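Local coordinates for cytoplasmic Protein STM1381 (Salmonella enterica subsp. enterica serovar Typhimurium, PDB 3SOZ) that is of unknown function but belongs to a putative glutamine amidotransferase family with a class I glutaminase-like fold, at residues A[7-12]-A[72-77]; A[83-88]-A[97-102]; A[150-155]-A[182-187]; A[200-205]-A[215-220]. One frame throughout, in Å; residues are numbered along the deposited sequence.

Contact 1: residues A[7-12]-A[72-77]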
loop_
_atom_site.group_PDB
_atom_site.type_symbol
_atom_site.label_atom_id
_atom_site.label_comp_id
_atom_site.label_asym_id
_atom_site.label_seq_id
_atom_site.Cartn_x
_atom_site.Cartn_y
_atom_site.Cartn_z
ATOM N N LEU A 7 22.380 -14.680 -16.118
ATOM C CA LEU A 7 21.449 -15.153 -15.087
ATOM C C LEU A 7 20.048 -14.551 -15.298
ATOM O O LEU A 7 19.862 -13.314 -15.197
ATOM C CB LEU A 7 21.964 -14.777 -13.692
ATOM C CG LEU A 7 21.186 -15.453 -12.567
ATOM C CD1 LEU A 7 21.323 -16.957 -12.614
ATOM C CD2 LEU A 7 21.599 -14.886 -11.205
ATOM N N PHE A 8 19.078 -15.405 -15.583
ATOM C CA PHE A 8 17.710 -14.896 -15.695
ATOM C C PHE A 8 16.736 -15.196 -14.565
ATOM O O PHE A 8 16.192 -16.302 -14.457
ATOM C CB PHE A 8 17.072 -15.292 -17.000
ATOM C CG PHE A 8 15.854 -14.507 -17.307
ATOM C CD1 PHE A 8 14.642 -14.840 -16.735
ATOM C CD2 PHE A 8 15.917 -13.443 -18.177
ATOM C CE1 PHE A 8 13.534 -14.147 -17.031
ATOM C CE2 PHE A 8 14.798 -12.733 -18.479
ATOM C CZ PHE A 8 13.616 -13.077 -17.905
ATOM N N ILE A 9 16.481 -14.160 -13.779
ATOM C CA ILE A 9 15.635 -14.274 -12.619
ATOM C C ILE A 9 14.182 -13.831 -12.897
ATOM O O ILE A 9 13.899 -12.624 -13.063
ATOM C CB ILE A 9 16.240 -13.446 -11.450
ATOM C CG1 ILE A 9 17.733 -13.789 -11.248
ATOM C CG2 ILE A 9 15.453 -13.621 -10.184
ATOM C CD1 ILE A 9 18.368 -13.009 -10.141
ATOM N N GLY A 10 13.273 -14.818 -12.928
ATOM C CA GLY A 10 11.829 -14.565 -12.815
ATOM C C GLY A 10 10.988 -15.764 -12.406
ATOM O O GLY A 10 11.510 -16.788 -12.003
ATOM N N GLU A 11 9.671 -15.655 -12.525
ATOM C CA GLU A 11 8.773 -16.775 -12.173
ATOM C C GLU A 11 7.486 -16.655 -12.941
ATOM O O GLU A 11 7.110 -15.552 -13.330
ATOM C CB GLU A 11 8.391 -16.732 -10.696
ATOM C CG GLU A 11 9.068 -17.731 -9.789
ATOM C CD GLU A 11 8.479 -19.125 -9.867
ATOM O OE1 GLU A 11 7.653 -19.358 -10.784
ATOM O OE2 GLU A 11 8.859 -19.997 -9.030
ATOM N N SER A 12 6.838 -17.794 -13.170
ATOM C CA SER A 12 5.380 -17.870 -13.401
ATOM C C SER A 12 4.565 -17.298 -12.248
ATOM O O SER A 12 5.008 -17.338 -11.133
ATOM C CB SER A 12 4.984 -19.331 -13.528
ATOM O OG SER A 12 5.566 -19.853 -14.691
ATOM N N ASP A 72 27.671 -12.750 -17.366
ATOM C CA ASP A 72 27.827 -11.463 -18.050
ATOM C C ASP A 72 26.817 -10.403 -17.627
ATOM O O ASP A 72 27.165 -9.224 -17.510
ATOM C CB ASP A 72 27.818 -11.670 -19.561
ATOM C CG ASP A 72 28.986 -12.529 -20.011
ATOM O OD1 ASP A 72 30.140 -12.119 -19.694
ATOM O OD2 ASP A 72 28.757 -13.614 -20.628
ATOM N N ALA A 73 25.572 -10.847 -17.394
ATOM C CA ALA A 73 24.484 -9.998 -16.897
ATOM C C ALA A 73 23.441 -10.731 -16.063
ATOM O O ALA A 73 23.250 -11.975 -16.138
ATOM C CB ALA A 73 23.808 -9.297 -18.022
ATOM N N ILE A 74 22.760 -9.942 -15.251
ATOM C CA ILE A 74 21.699 -10.487 -14.460
ATOM C C ILE A 74 20.418 -9.836 -14.942
ATOM O O ILE A 74 20.347 -8.597 -15.129
ATOM C CB ILE A 74 21.927 -10.262 -12.929
ATOM C CG1 ILE A 74 23.281 -10.870 -12.518
ATOM C CG2 ILE A 74 20.766 -10.864 -12.131
ATOM C CD1 ILE A 74 23.745 -10.622 -11.068
ATOM N N VAL A 75 19.418 -10.681 -15.171
ATOM C CA VAL A 75 18.062 -10.189 -15.487
ATOM C C VAL A 75 17.068 -10.428 -14.354
ATOM O O VAL A 75 16.821 -11.579 -13.928
ATOM C CB VAL A 75 17.493 -10.839 -16.742
ATOM C CG1 VAL A 75 16.315 -10.024 -17.243
ATOM C CG2 VAL A 75 18.596 -10.961 -17.822
ATOM N N ILE A 76 16.531 -9.324 -13.865
ATOM C CA ILE A 76 15.413 -9.369 -12.972
ATOM C C ILE A 76 14.151 -8.968 -13.722
ATOM O O ILE A 76 14.047 -7.867 -14.254
ATOM C CB ILE A 76 15.626 -8.421 -11.781
ATOM C CG1 ILE A 76 17.012 -8.657 -11.188
ATOM C CG2 ILE A 76 14.501 -8.638 -10.714
ATOM C CD1 ILE A 76 17.367 -7.711 -10.083
ATOM N N SER A 77 13.167 -9.834 -13.739
ATOM C CA SER A 77 11.950 -9.465 -14.411
ATOM C C SER A 77 10.735 -9.757 -13.585
ATOM O O SER A 77 10.403 -10.918 -13.323
ATOM C CB SER A 77 11.849 -10.163 -15.784
ATOM O OG SER A 77 10.773 -11.058 -15.844
HETATM O O HOH W 1 8.654 -12.698 -13.400
#
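Phe8 leans over Val75 on the next strand, its first torsion setting CG anti to the backbone N (chi1 -164°). From CB the side chain leaves the sheet, and its ring then turns back across the neighbouring strand. Phe8 CG lies 4.1 Å from Val75 CB; Phe8 CD2 follows at 3.4 Å from the same Val75 CB. The next atom, CE2, reaches the CG1 branch of Val75, while Phe8 CZ at the tip passes on to Ser77, 4.0 Å from Ser77 CB. Neither Val75 nor Ser77 meets the ring squarely, both approaching it obliquely. Leu38 and Leu39 of helix 36-42 and Val49 of strand 48-53 also pack against Phe8. The backbones beneath are parallel strands, 7-10 and 73-77, whose short axes run 12° apart. With strand 48-53 on the far side of 5-10 and strand 113-117 beyond 73-77, they form the centre of the parallel part of the mixed sheet, in an order consistent with the flavodoxin-like fold of class I glutamine amidotransferases. Four backbone hydrogen bonds join the pair: Leu7 N to Ala73 O at 2.8 Å, Val75 N to Leu7 O, Ile9 N to Val75 O, and Ser77 N to Ile9 O at 3.0 Å. On the face carrying Leu7, Ile9, Ile74 and Ile76, the Ile9 and Ile74 side chains run alongside one another, with Ile9 CD1 against Ile74 CG2 at 3.8 Å. Leu7 CD2 is 4.2 Å from Ile74 CG2. Past Gly10, a water accepts from Glu11 N at 3.2 Å and lies beside Ser77 O.

Contact 2: residues A[83-88]-A[97-102]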
loop_
_atom_site.group_PDB
_atom_site.type_symbol
_atom_site.label_atom_id
_atom_site.label_comp_id
_atom_site.label_asym_id
_atom_site.label_seq_id
_atom_site.Cartn_x
_atom_site.Cartn_y
_atom_site.Cartn_z
ATOM N N THR A 83 11.150 -10.746 -2.263
ATOM C CA THR A 83 11.664 -12.034 -2.595
ATOM C C THR A 83 13.168 -12.147 -2.378
ATOM O O THR A 83 13.618 -13.206 -1.949
ATOM C CB THR A 83 11.313 -12.394 -4.030
ATOM O OG1 THR A 83 9.902 -12.529 -4.096
ATOM C CG2 THR A 83 11.932 -13.729 -4.462
ATOM N N PHE A 84 13.944 -11.103 -2.685
ATOM C CA PHE A 84 15.403 -11.154 -2.470
ATOM C C PHE A 84 15.773 -11.004 -1.013
ATOM O O PHE A 84 16.511 -11.811 -0.514
ATOM C CB PHE A 84 16.153 -10.111 -3.295
ATOM C CG PHE A 84 16.138 -10.389 -4.756
ATOM C CD1 PHE A 84 17.059 -11.270 -5.321
ATOM C CD2 PHE A 84 15.194 -9.793 -5.574
ATOM C CE1 PHE A 84 17.037 -11.540 -6.678
ATOM C CE2 PHE A 84 15.179 -10.053 -6.912
ATOM C CZ PHE A 84 16.083 -10.936 -7.476
ATOM N N LEU A 85 15.258 -9.974 -0.344
ATOM C CA LEU A 85 15.571 -9.696 1.051
ATOM C C LEU A 85 15.031 -10.719 2.045
ATOM O O LEU A 85 15.683 -10.992 3.064
ATOM C CB LEU A 85 15.047 -8.323 1.437
ATOM C CG LEU A 85 15.700 -7.192 0.659
ATOM C CD1 LEU A 85 14.960 -5.890 0.867
ATOM C CD2 LEU A 85 17.163 -7.074 1.084
ATOM N N LEU A 86 13.859 -11.294 1.777
ATOM C CA LEU A 86 13.225 -12.203 2.741
ATOM C C LEU A 86 13.197 -13.650 2.243
ATOM O O LEU A 86 12.119 -14.211 1.982
ATOM C CB LEU A 86 11.826 -11.707 3.104
ATOM C CG LEU A 86 11.886 -10.262 3.615
ATOM C CD1 LEU A 86 10.484 -9.675 3.733
ATOM C CD2 LEU A 86 12.586 -10.151 4.949
ATOM N N GLN A 87 14.382 -14.246 2.105
ATOM C CA GLN A 87 14.513 -15.627 1.648
ATOM C C GLN A 87 13.996 -16.523 2.766
ATOM O O GLN A 87 13.785 -16.046 3.900
ATOM C CB GLN A 87 15.966 -15.928 1.302
ATOM C CG GLN A 87 16.508 -15.185 0.081
ATOM C CD GLN A 87 18.037 -15.222 -0.023
ATOM O OE1 GLN A 87 18.668 -14.190 -0.178
ATOM N NE2 GLN A 87 18.624 -16.413 0.036
ATOM N N ASN A 88 13.765 -17.798 2.473
ATOM C CA ASN A 88 13.068 -18.628 3.450
ATOM C C ASN A 88 13.815 -18.724 4.779
ATOM O O ASN A 88 13.211 -18.684 5.845
ATOM C CB ASN A 88 12.808 -20.011 2.911
ATOM C CG ASN A 88 11.913 -20.036 1.687
ATOM O OD1 ASN A 88 11.804 -21.079 1.042
ATOM N ND2 ASN A 88 11.260 -18.918 1.357
ATOM N N ILE A 97 21.726 -14.393 6.670
ATOM C CA ILE A 97 22.320 -14.625 5.361
ATOM C C ILE A 97 22.659 -13.243 4.821
ATOM O O ILE A 97 22.158 -12.258 5.354
ATOM C CB ILE A 97 21.368 -15.409 4.373
ATOM C CG1 ILE A 97 20.461 -14.450 3.606
ATOM C CG2 ILE A 97 20.530 -16.493 5.067
ATOM C CD1 ILE A 97 20.478 -14.708 2.110
ATOM N N PRO A 98 23.520 -13.148 3.786
ATOM C CA PRO A 98 23.845 -11.788 3.284
ATOM C C PRO A 98 22.769 -11.171 2.363
ATOM O O PRO A 98 22.074 -11.908 1.611
ATOM C CB PRO A 98 25.165 -11.996 2.515
ATOM C CG PRO A 98 25.693 -13.356 3.005
ATOM C CD PRO A 98 24.429 -14.163 3.222
ATOM N N ASP A 99 22.633 -9.837 2.435
ATOM C CA ASP A 99 21.724 -9.066 1.572
ATOM C C ASP A 99 21.965 -9.370 0.101
ATOM O O ASP A 99 22.930 -8.890 -0.465
ATOM C CB ASP A 99 21.905 -7.568 1.859
ATOM C CG ASP A 99 21.074 -6.666 0.933
ATOM O OD1 ASP A 99 20.642 -7.127 -0.157
ATOM O OD2 ASP A 99 20.857 -5.480 1.299
ATOM N N ALA A 100 21.091 -10.173 -0.505
ATOM C CA ALA A 100 21.140 -10.581 -1.946
ATOM C C ALA A 100 21.219 -9.437 -2.947
ATOM O O ALA A 100 21.659 -9.619 -4.088
ATOM C CB ALA A 100 19.942 -11.437 -2.286
ATOM N N LEU A 101 20.763 -8.264 -2.520
ATOM C CA LEU A 101 20.696 -7.088 -3.367
ATOM C C LEU A 101 22.014 -6.322 -3.263
ATOM O O LEU A 101 22.405 -5.622 -4.214
ATOM C CB LEU A 101 19.504 -6.214 -2.956
ATOM C CG LEU A 101 18.143 -6.209 -3.690
ATOM C CD1 LEU A 101 17.850 -7.402 -4.618
ATOM C CD2 LEU A 101 16.986 -5.990 -2.722
ATOM N N GLN A 102 22.687 -6.439 -2.110
ATOM C CA GLN A 102 24.053 -5.966 -1.992
ATOM C C GLN A 102 24.850 -6.809 -2.961
ATOM O O GLN A 102 25.631 -6.273 -3.733
ATOM C CB GLN A 102 24.628 -6.132 -0.577
ATOM C CG GLN A 102 24.814 -4.852 0.229
ATOM C CD GLN A 102 25.417 -3.721 -0.570
ATOM O OE1 GLN A 102 25.261 -2.561 -0.208
ATOM N NE2 GLN A 102 26.094 -4.042 -1.657
#
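This is an apolar contact between the end of helix 81-85 and the start of helix 100-109, among the helices against the sheet face that carries Ile9 and Ile76, beside the second subunit. Phe84 and Leu101 meet most closely among the apolar pairs. Their side chains cross at about a right angle: Leu101 CD1 comes up obliquely to the ring, 3.4 Å from Phe84 CG. The Ala100 methyl sits near the ring plane at its edge, and its CB is 4.1 Å from Phe84 CB. The second Leu101 branch goes to Leu85, with Leu101 CD2 3.8 Å from Leu85 CG. Leu85 CD2 in turn lies alongside the Asp99 carboxylate, 3.7 Å from Asp99 OD1. At Gln87, the side chain, extended beyond CG, is crossed obliquely by Ile97. Phe61 packs on both Gln87 and Ala100, while Glu153 and Pro155 of the second subunit pack on Leu85 and Ile97 respectively. The polar work is done inside segment 97-102. With CG anti to the backbone N (chi1 176°), Asp99 turns its carboxylate back over the first turn of the helix. Asp99 OD1 alone takes two amides there: Leu101 N at 2.6 Å, nearly in line with the C-O bond, and Gln102 N at 2.9 Å, from above the carboxylate plane. The negative charge at this helix start would probably be favoured by the helix dipole. Such an aspartate, accepting from the second and third residues that follow it, is the classic N-cap.

Contact 3: residues A[150-155]-A[182-187]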
loop_
_atom_site.group_PDB
_atom_site.type_symbol
_atom_site.label_atom_id
_atom_site.label_comp_id
_atom_site.label_asym_id
_atom_site.label_seq_id
_atom_site.Cartn_x
_atom_site.Cartn_y
_atom_site.Cartn_z
ATOM N N ASP A 150 3.369 2.795 -8.849
ATOM C CA ASP A 150 3.971 2.949 -10.159
ATOM C C ASP A 150 3.151 2.761 -11.417
ATOM O O ASP A 150 3.628 3.145 -12.486
ATOM C CB ASP A 150 4.935 1.766 -10.283
ATOM C CG ASP A 150 6.324 2.185 -10.299
ATOM O OD1 ASP A 150 6.575 3.416 -10.252
ATOM O OD2 ASP A 150 7.172 1.289 -10.344
ATOM N N ARG A 151 2.025 2.062 -11.379
ATOM C CA ARG A 151 1.554 1.563 -12.691
ATOM C C ARG A 151 0.966 2.723 -13.456
ATOM O O ARG A 151 0.435 3.639 -12.844
ATOM C CB ARG A 151 0.536 0.408 -12.655
ATOM C CG ARG A 151 0.797 -0.787 -11.702
ATOM C CD ARG A 151 -0.195 -0.657 -10.561
ATOM N NE ARG A 151 -1.530 -1.082 -10.931
ATOM C CZ ARG A 151 -2.644 -0.708 -10.316
ATOM N NH1 ARG A 151 -2.622 0.126 -9.276
ATOM N NH2 ARG A 151 -3.802 -1.194 -10.739
ATOM N N VAL A 152 1.131 2.709 -14.780
ATOM C CA VAL A 152 0.327 3.528 -15.656
ATOM C C VAL A 152 -0.356 2.516 -16.553
ATOM O O VAL A 152 0.313 1.823 -17.334
ATOM C CB VAL A 152 1.190 4.521 -16.455
ATOM C CG1 VAL A 152 0.316 5.549 -17.170
ATOM C CG2 VAL A 152 2.136 5.234 -15.535
ATOM N N GLU A 153 -1.677 2.377 -16.388
ATOM C CA GLU A 153 -2.416 1.365 -17.142
ATOM C C GLU A 153 -2.891 2.035 -18.384
ATOM O O GLU A 153 -3.382 3.170 -18.317
ATOM C CB GLU A 153 -3.610 0.795 -16.380
ATOM C CG GLU A 153 -3.277 0.288 -15.023
ATOM C CD GLU A 153 -2.646 -1.111 -15.003
ATOM O OE1 GLU A 153 -2.319 -1.680 -16.080
ATOM O OE2 GLU A 153 -2.489 -1.647 -13.865
ATOM N N LEU A 154 -2.731 1.319 -19.500
ATOM C CA LEU A 154 -3.030 1.805 -20.831
ATOM C C LEU A 154 -3.909 0.769 -21.478
ATOM O O LEU A 154 -3.459 -0.007 -22.354
ATOM C CB LEU A 154 -1.747 1.933 -21.654
ATOM C CG LEU A 154 -0.715 2.908 -21.088
ATOM C CD1 LEU A 154 0.597 2.813 -21.850
ATOM C CD2 LEU A 154 -1.265 4.357 -20.985
ATOM N N PRO A 155 -5.170 0.717 -21.047
ATOM C CA PRO A 155 -5.980 -0.308 -21.674
ATOM C C PRO A 155 -6.084 -0.077 -23.173
ATOM O O PRO A 155 -6.282 -1.033 -23.918
ATOM C CB PRO A 155 -7.338 -0.172 -21.006
ATOM C CG PRO A 155 -7.260 1.041 -20.143
ATOM C CD PRO A 155 -5.841 1.431 -19.948
ATOM N N TYR A 182 2.946 0.484 -18.133
ATOM C CA TYR A 182 4.349 0.520 -17.789
ATOM C C TYR A 182 4.479 1.094 -16.386
ATOM O O TYR A 182 3.538 1.674 -15.835
ATOM C CB TYR A 182 5.159 1.406 -18.794
ATOM C CG TYR A 182 4.694 2.861 -18.827
ATOM C CD1 TYR A 182 3.621 3.235 -19.599
ATOM C CD2 TYR A 182 5.291 3.828 -18.054
ATOM C CE1 TYR A 182 3.161 4.513 -19.630
ATOM C CE2 TYR A 182 4.811 5.134 -18.070
ATOM C CZ TYR A 182 3.724 5.441 -18.870
ATOM O OH TYR A 182 3.198 6.713 -18.929
ATOM N N ASN A 183 5.677 0.941 -15.836
ATOM C CA ASN A 183 6.059 1.603 -14.616
ATOM C C ASN A 183 6.551 3.016 -14.922
ATOM O O ASN A 183 7.381 3.227 -15.791
ATOM C CB ASN A 183 7.153 0.794 -13.933
ATOM C CG ASN A 183 6.653 -0.517 -13.351
ATOM O OD1 ASN A 183 6.873 -1.600 -13.908
ATOM N ND2 ASN A 183 5.993 -0.425 -12.198
ATOM N N LYS A 184 6.039 3.988 -14.186
ATOM C CA LYS A 184 6.355 5.363 -14.426
ATOM C C LYS A 184 7.612 5.609 -13.654
ATOM O O LYS A 184 7.631 5.373 -12.445
ATOM C CB LYS A 184 5.260 6.261 -13.889
ATOM C CG LYS A 184 5.545 7.729 -14.050
ATOM C CD LYS A 184 4.367 8.576 -13.611
ATOM C CE LYS A 184 4.716 10.075 -13.731
ATOM N NZ LYS A 184 3.476 10.902 -13.654
ATOM N N LEU A 185 8.634 6.084 -14.386
ATOM C CA LEU A 185 9.953 6.426 -13.889
ATOM C C LEU A 185 10.414 7.808 -14.370
ATOM O O LEU A 185 9.790 8.473 -15.210
ATOM C CB LEU A 185 10.968 5.384 -14.347
ATOM C CG LEU A 185 10.581 3.963 -13.944
ATOM C CD1 LEU A 185 11.225 2.964 -14.821
ATOM C CD2 LEU A 185 10.965 3.736 -12.538
ATOM N N ILE A 186 11.524 8.242 -13.793
ATOM C CA ILE A 186 12.132 9.527 -14.088
ATOM C C ILE A 186 13.599 9.231 -14.401
ATOM O O ILE A 186 14.259 8.530 -13.626
ATOM C CB ILE A 186 12.066 10.432 -12.839
ATOM C CG1 ILE A 186 10.622 10.836 -12.551
ATOM C CG2 ILE A 186 13.023 11.650 -12.986
ATOM C CD1 ILE A 186 10.391 11.455 -11.134
ATOM N N ALA A 187 14.122 9.735 -15.515
ATOM C CA ALA A 187 15.567 9.519 -15.790
ATOM C C ALA A 187 16.479 10.265 -14.786
ATOM O O ALA A 187 16.218 11.402 -14.408
ATOM C CB ALA A 187 15.905 9.846 -17.218
#
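Tyr182 has CG between its backbone N and carbonyl carbon (chi1 61°), which lays the ring alongside Val152 on the adjacent strand; Val152 has CG1 anti to its N (chi1 -169°), leaving CG2 beside the N, where it meets Lys184 CB. Val152 CB stands over one ring face, 3.9 Å from the centroid, a CH-pi contact displaced toward the rim. Leu154 CD1 comes in at the ring edge, 3.8 Å from Tyr182 CD1. Below, strands 151-154 and 175-187 pair in the antiparallel extension of the mixed sheet, where 175-187 also pairs with 157-162. Val152 and Tyr182 form a hydrogen-bonded pair, Val152 N to Tyr182 O at 2.8 Å and Tyr182 N to Val152 O at 3.1 Å; Lys184 N adds a bond to Asp150 O. The tyrosine hydroxyl is held elsewhere, by Asp200 and Asn198. Just before the strand, Asp150 OD2 takes a weak bond of 2.8 Å from Asn183 ND2, their planes 58° apart. That oxygen also accepts from Thr124 N and Gly125 N, while Asn183 OD1 takes Gly119 N. Arg151 NE makes a salt bridge to Glu153 OE2 at 3.1 Å, and its NH2 reaches Asn82 of the third subunit.

Contact 4: residues A[200-205]-A[215-220]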
loop_
_atom_site.group_PDB
_atom_site.type_symbol
_atom_site.label_atom_id
_atom_site.label_comp_id
_atom_site.label_asym_id
_atom_site.label_seq_id
_atom_site.Cartn_x
_atom_site.Cartn_y
_atom_site.Cartn_z
ATOM N N ASP A 200 6.871 9.487 -20.999
ATOM C CA ASP A 200 7.625 9.042 -19.835
ATOM C C ASP A 200 8.701 8.093 -20.333
ATOM O O ASP A 200 8.550 7.523 -21.415
ATOM C CB ASP A 200 6.721 8.255 -18.874
ATOM C CG ASP A 200 5.840 9.136 -18.035
ATOM O OD1 ASP A 200 6.313 10.224 -17.642
ATOM O OD2 ASP A 200 4.667 8.728 -17.756
ATOM N N PRO A 201 9.771 7.870 -19.535
ATOM C CA PRO A 201 10.860 6.956 -19.945
ATOM C C PRO A 201 10.407 5.550 -20.218
ATOM O O PRO A 201 9.573 5.027 -19.501
ATOM C CB PRO A 201 11.764 6.931 -18.727
ATOM C CG PRO A 201 11.513 8.199 -18.036
ATOM C CD PRO A 201 10.148 8.688 -18.373
ATOM N N LEU A 202 10.962 4.901 -21.213
ATOM C CA LEU A 202 10.647 3.518 -21.391
ATOM C C LEU A 202 11.908 2.663 -21.398
ATOM O O LEU A 202 11.899 1.540 -20.895
ATOM C CB LEU A 202 9.821 3.321 -22.649
ATOM C CG LEU A 202 9.218 1.953 -23.064
ATOM C CD1 LEU A 202 9.874 1.344 -24.303
ATOM C CD2 LEU A 202 9.064 0.904 -21.931
ATOM N N LEU A 203 12.993 3.191 -21.965
ATOM C CA LEU A 203 14.255 2.460 -22.069
ATOM C C LEU A 203 15.291 3.404 -21.556
ATOM O O LEU A 203 15.518 4.449 -22.139
ATOM C CB LEU A 203 14.585 2.125 -23.510
ATOM C CG LEU A 203 15.025 0.692 -23.775
ATOM C CD1 LEU A 203 15.794 0.613 -25.074
ATOM C CD2 LEU A 203 15.844 0.137 -22.617
ATOM N N VAL A 204 15.865 3.079 -20.415
ATOM C CA VAL A 204 16.845 3.948 -19.820
ATOM C C VAL A 204 18.119 3.174 -19.628
ATOM O O VAL A 204 18.129 2.036 -19.112
ATOM C CB VAL A 204 16.343 4.566 -18.519
ATOM C CG1 VAL A 204 17.386 5.456 -17.903
ATOM C CG2 VAL A 204 15.122 5.356 -18.802
HETATM N N MSE A 205 19.190 3.811 -20.092
HETATM C CA MSE A 205 20.527 3.276 -19.977
HETATM C C MSE A 205 21.329 4.052 -18.972
HETATM O O MSE A 205 21.145 5.262 -18.784
HETATM C CB MSE A 205 21.214 3.360 -21.309
HETATM C CG MSE A 205 21.936 2.134 -21.605
HETATM SE SE MSE A 205 20.593 0.929 -22.238
HETATM C CE MSE A 205 21.611 -0.717 -21.895
ATOM N N CYS A 215 16.993 -0.356 -17.581
ATOM C CA CYS A 215 15.617 -0.441 -17.148
ATOM C C CYS A 215 14.698 -0.362 -18.337
ATOM O O CYS A 215 14.796 0.547 -19.159
ATOM C CB CYS A 215 15.294 0.714 -16.246
ATOM S SG CYS A 215 16.160 0.564 -14.724
ATOM N N PHE A 216 13.801 -1.328 -18.422
ATOM C CA PHE A 216 12.762 -1.315 -19.414
ATOM C C PHE A 216 11.450 -1.200 -18.636
ATOM O O PHE A 216 11.176 -2.025 -17.761
ATOM C CB PHE A 216 12.835 -2.592 -20.278
ATOM C CG PHE A 216 11.752 -2.681 -21.289
ATOM C CD1 PHE A 216 11.825 -1.947 -22.468
ATOM C CD2 PHE A 216 10.612 -3.432 -21.035
ATOM C CE1 PHE A 216 10.781 -1.994 -23.391
ATOM C CE2 PHE A 216 9.577 -3.484 -21.955
ATOM C CZ PHE A 216 9.659 -2.767 -23.126
ATOM N N ALA A 217 10.655 -0.178 -18.941
ATOM C CA ALA A 217 9.550 0.246 -18.054
ATOM C C ALA A 217 8.261 -0.546 -18.192
ATOM O O ALA A 217 7.278 -0.229 -17.520
ATOM C CB ALA A 217 9.248 1.719 -18.209
ATOM N N SER A 218 8.264 -1.561 -19.049
ATOM C CA SER A 218 7.060 -2.317 -19.330
ATOM C C SER A 218 7.401 -3.765 -19.128
ATOM O O SER A 218 8.432 -4.075 -18.555
ATOM C CB SER A 218 6.560 -2.072 -20.749
ATOM O OG SER A 218 5.256 -2.588 -20.945
ATOM N N ASP A 219 6.532 -4.646 -19.566
ATOM C CA ASP A 219 6.655 -6.039 -19.236
ATOM C C ASP A 219 7.025 -6.726 -20.532
ATOM O O ASP A 219 6.548 -6.370 -21.600
ATOM C CB ASP A 219 5.309 -6.567 -18.727
ATOM C CG ASP A 219 5.423 -7.867 -17.910
ATOM O OD1 ASP A 219 6.210 -8.782 -18.208
ATOM O OD2 ASP A 219 4.657 -7.996 -16.950
ATOM N N CYS A 220 7.894 -7.706 -20.442
ATOM C CA CYS A 220 8.202 -8.523 -21.594
ATOM C C CYS A 220 7.094 -9.577 -21.834
ATOM O O CYS A 220 7.237 -10.442 -22.676
ATOM C CB CYS A 220 9.550 -9.202 -21.352
ATOM S SG CYS A 220 9.418 -10.432 -20.008
#
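The Phe216 ring has Leu202 over one face and Leu203 at its edge. Leu202 CD2 stands 4.0 Å from the centroid, 23° off the ring normal and shifted toward the rim, as a CH-pi contact; its other methyl, CD1, meets Phe216 CE1 at 3.6 Å. Leu203 CG lies near the ring plane, 4.3 Å from Phe216 CD1. Trp239 of helix 235-246 adds an edge-to-face ring contact with Phe216. Both Leu202 and Phe216 send CG anti to the backbone N (chi1 -175° and 177°), and the two side chains run side by side in the same direction. Leu202 CD2 also rests against Ala217 CB at 3.8 Å and extends to Ser218 CB. The segments lie on the two arms of the hairpin formed by strands 200-208 and 211-216, the second running on past its strand. Val204 and Cys215 are its antiparallel hydrogen-bonded pair, with Val204 N to Cys215 O at 3.0 Å and Cys215 N to Val204 O at 3.1 Å. One step further, past the non-hydrogen-bonded pair Leu203 and Phe216, Ala217 N donates to Leu202 O at 2.9 Å. This last bond holds the arms together just where the chain of 200-208 turns a corner at Leu202 and Leu203, a corner that probably helps place Leu202 over the ring. Ser218 OG bonds to Gly181 O. The chemistry is thus divided: backbone amides and carbonyls fix the pairing of the arms, while the side chains of Leu202, Leu203 and Phe216 add apolar and CH-pi packing, with no polar side-chain bond between the two segments.

The contacts follow one another along the chain, each closing before the next opens. Contacts 1, 3 and 4 lie on one mixed sheet: contact 1 in its parallel part, contact 3 in the antiparallel part and contact 4 at the junction. The two parts meet at strand 211-216, parallel to 113-117 on one side and antiparallel to 200-208 on the other. Contacts 3 and 4 are neighbours, centres about 9 Å apart, joined by probable hydrogen bonds from Asn183 N to Ala217 O and between Tyr182 OH and Asp200 OD2. Helix 81-85 of contact 2 is the next element after strand 73-77; its Phe84 packs on Ile9 and Ile76 of contact 1, centres about 15 Å apart. Contacts 2 and 3 both reach other subunits.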